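LHC domain-containing protein (PDB 6ZXA) binds bacteriochlorophyll a and okenone in the membrane and probably passes excitation energy on to the reaction centres. Local coordinates at residues Thr26-Pro30 against Ala31-Val35. Numbering follows the deposited sequence.
Sequences TVINP and ATWMV
With CG of Asn-29 anti to its main-chain nitrogen (chi1 -177°), the amide lies beside its own carbonyl carbon, within reach of Ala-31, while a chi1 of -55° turns the indole of Trp-33 back toward Ile-28. Asn-29 OD1 accepts a hydrogen bond from Ala-31 N at 2.9 Å, the donor lying above the amide plane; this closes an Asx turn, for which asparagine has just the right reach. Asn-29 O then takes two more N-H groups: Trp-33 N at 3.0 Å, in the carbonyl plane and nearly straight (170°), and Thr-32 N at 3.2 Å, more bent and from above that plane. Proline suits the second place of such a turn, because its ring fixes phi and it has no N-H to satisfy. A leucine in place of Asn-29 would probably leave the Ala-31 N-H without its acceptor and free the start of the turn to shift. Alongside these hydrogen bonds, Ile-28 CG2 meets Trp-33 CD1 at 3.6 Å, the two side chains crossing at about a right angle, and Pro-30 CB lies 4.2 Å from Met-34 SD; apolar side chains suit contact with the okenones, Ile-28 touching 9-cis-okenone and the extended Met-34 all-trans okenone. Small Ala-31 packs against Val-27 of one neighbouring copy of this protein, and its carbonyl accepts the indole N-H of that copy's Trp-33. The turn lies in the loop just before helix 35-54, where aromatic side chains of another protein's chain pack on Pro-30 and Met-34.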
ATOM      1  N   THR A  26     -25.350   5.371   4.898  1.00 20.10           N
ATOM      2  CA  THR A  26     -26.137   4.690   3.881  1.00 24.93           C
ATOM      3  C   THR A  26     -25.349   4.478   2.598  1.00 26.68           C
ATOM      4  O   THR A  26     -25.819   3.764   1.709  1.00 25.36           O
ATOM      5  CB  THR A  26     -27.424   5.464   3.575  1.00 23.40           C
ATOM      6  OG1 THR A  26     -27.101   6.778   3.113  1.00 22.44           O
ATOM      7  CG2 THR A  26     -28.281   5.569   4.809  1.00 20.56           C
ATOM      8  N   VAL A  27     -24.168   5.071   2.493  1.00 27.37           N
ATOM      9  CA  VAL A  27     -23.243   4.820   1.400  1.00 27.60           C
ATOM     10  C   VAL A  27     -22.020   4.051   1.879  1.00 23.90           C
ATOM     11  O   VAL A  27     -21.624   3.059   1.275  1.00 25.61           O
ATOM     12  CB  VAL A  27     -22.828   6.139   0.714  1.00 28.99           C
ATOM     13  CG1 VAL A  27     -21.894   5.852  -0.437  1.00 31.30           C
ATOM     14  CG2 VAL A  27     -24.043   6.865   0.235  1.00 27.12           C
ATOM     15  N   ILE A  28     -21.418   4.495   2.970  1.00 21.09           N
ATOM     16  CA  ILE A  28     -20.236   3.856   3.525  1.00 18.55           C
ATOM     17  C   ILE A  28     -20.688   2.773   4.494  1.00 16.79           C
ATOM     18  O   ILE A  28     -21.284   3.069   5.531  1.00 18.53           O
ATOM     19  CB  ILE A  28     -19.332   4.881   4.224  1.00 20.76           C
ATOM     20  CG1 ILE A  28     -18.859   5.932   3.225  1.00 22.09           C
ATOM     21  CG2 ILE A  28     -18.157   4.196   4.890  1.00 17.88           C
ATOM     22  CD1 ILE A  28     -18.107   7.061   3.846  1.00 22.37           C
ATOM     23  N   ASN A  29     -20.419   1.517   4.150  1.00 17.12           N
ATOM     24  CA  ASN A  29     -20.686   0.409   5.053  1.00 16.91           C
ATOM     25  C   ASN A  29     -19.544   0.335   6.053  1.00 18.11           C
ATOM     26  O   ASN A  29     -18.412   0.033   5.659  1.00 18.74           O
ATOM     27  CB  ASN A  29     -20.819  -0.900   4.288  1.00 15.55           C
ATOM     28  CG  ASN A  29     -21.169  -2.084   5.184  1.00 19.60           C
ATOM     29  OD1 ASN A  29     -21.076  -2.017   6.404  1.00 20.30           O
ATOM     30  ND2 ASN A  29     -21.565  -3.181   4.566  1.00 24.45           N
ATOM     31  N   PRO A  30     -19.784   0.595   7.334  1.00 19.26           N
ATOM     32  CA  PRO A  30     -18.679   0.595   8.298  1.00 22.06           C
ATOM     33  C   PRO A  30     -18.107  -0.774   8.588  1.00 21.39           C
ATOM     34  O   PRO A  30     -17.041  -0.856   9.197  1.00 24.03           O
ATOM     35  CB  PRO A  30     -19.317   1.200   9.548  1.00 22.74           C
ATOM     36  CG  PRO A  30     -20.748   0.911   9.413  1.00 21.16           C
ATOM     37  CD  PRO A  30     -21.054   0.992   7.957  1.00 19.36           C
ATOM     38  N   ALA A  31     -18.777  -1.851   8.202  1.00 18.30           N
ATOM     39  CA  ALA A  31     -18.182  -3.164   8.378  1.00 18.20           C
ATOM     40  C   ALA A  31     -17.041  -3.406   7.408  1.00 18.67           C
ATOM     41  O   ALA A  31     -16.129  -4.174   7.721  1.00 17.75           O
ATOM     42  CB  ALA A  31     -19.237  -4.257   8.218  1.00 19.52           C
ATOM     43  N   THR A  32     -17.064  -2.764   6.248  1.00 17.13           N
ATOM     44  CA  THR A  32     -15.972  -2.900   5.299  1.00 20.18           C
ATOM     45  C   THR A  32     -14.976  -1.751   5.401  1.00 18.78           C
ATOM     46  O   THR A  32     -13.782  -1.941   5.172  1.00 18.88           O
ATOM     47  CB  THR A  32     -16.532  -3.048   3.876  1.00 20.52           C
ATOM     48  OG1 THR A  32     -15.515  -3.527   2.994  1.00 21.27           O
ATOM     49  CG2 THR A  32     -17.095  -1.776   3.360  1.00 27.74           C
ATOM     50  N   TRP A  33     -15.435  -0.565   5.747  1.00 17.79           N
ATOM     51  CA  TRP A  33     -14.545   0.543   6.019  1.00 19.63           C
ATOM     52  C   TRP A  33     -14.371   0.686   7.519  1.00 23.52           C
ATOM     53  O   TRP A  33     -14.710  -0.208   8.293  1.00 32.58           O
ATOM     54  CB  TRP A  33     -15.077   1.812   5.351  1.00 17.94           C
ATOM     55  CG  TRP A  33     -15.262   1.548   3.902  1.00 19.63           C
ATOM     56  CD1 TRP A  33     -16.438   1.455   3.232  1.00 20.14           C
ATOM     57  CD2 TRP A  33     -14.234   1.260   2.948  1.00 19.25           C
ATOM     58  NE1 TRP A  33     -16.212   1.148   1.921  1.00 20.31           N
ATOM     59  CE2 TRP A  33     -14.866   1.024   1.716  1.00 19.29           C
ATOM     60  CE3 TRP A  33     -12.841   1.193   3.013  1.00 21.79           C
ATOM     61  CZ2 TRP A  33     -14.158   0.725   0.560  1.00 17.91           C
ATOM     62  CZ3 TRP A  33     -12.138   0.899   1.862  1.00 23.39           C
ATOM     63  CH2 TRP A  33     -12.797   0.666   0.652  1.00 21.47           C
ATOM     64  N   MET A  34     -13.769   1.795   7.913  1.00 23.43           N
ATOM     65  CA  MET A  34     -13.577   2.193   9.304  1.00 28.73           C
ATOM     66  C   MET A  34     -12.450   1.468  10.029  1.00 23.80           C
ATOM     67  O   MET A  34     -11.869   2.033  10.955  1.00 33.82           O
ATOM     68  CB  MET A  34     -14.888   1.987  10.074  1.00 23.48           C
ATOM     69  CG  MET A  34     -14.740   1.747  11.556  1.00 34.24           C
ATOM     70  SD  MET A  34     -16.123   0.847  12.252  1.00 46.53           S
ATOM     71  CE  MET A  34     -15.784   1.068  13.979  1.00 24.07           C
ATOM     72  N   VAL A  35     -12.029   0.303   9.560  1.00 19.47           N
ATOM     73  CA  VAL A  35     -10.699  -0.171   9.928  1.00 19.95           C
ATOM     74  C   VAL A  35      -9.726   0.472   8.945  1.00 20.41           C
ATOM     75  O   VAL A  35      -8.677   0.970   9.368  1.00 19.90           O
ATOM     76  CB  VAL A  35     -10.601  -1.704   9.967  1.00 22.75           C
ATOM     77  CG1 VAL A  35      -9.159  -2.129  10.075  1.00 20.90           C
ATOM     78  CG2 VAL A  35     -11.374  -2.241  11.152  1.00 19.99           C
TER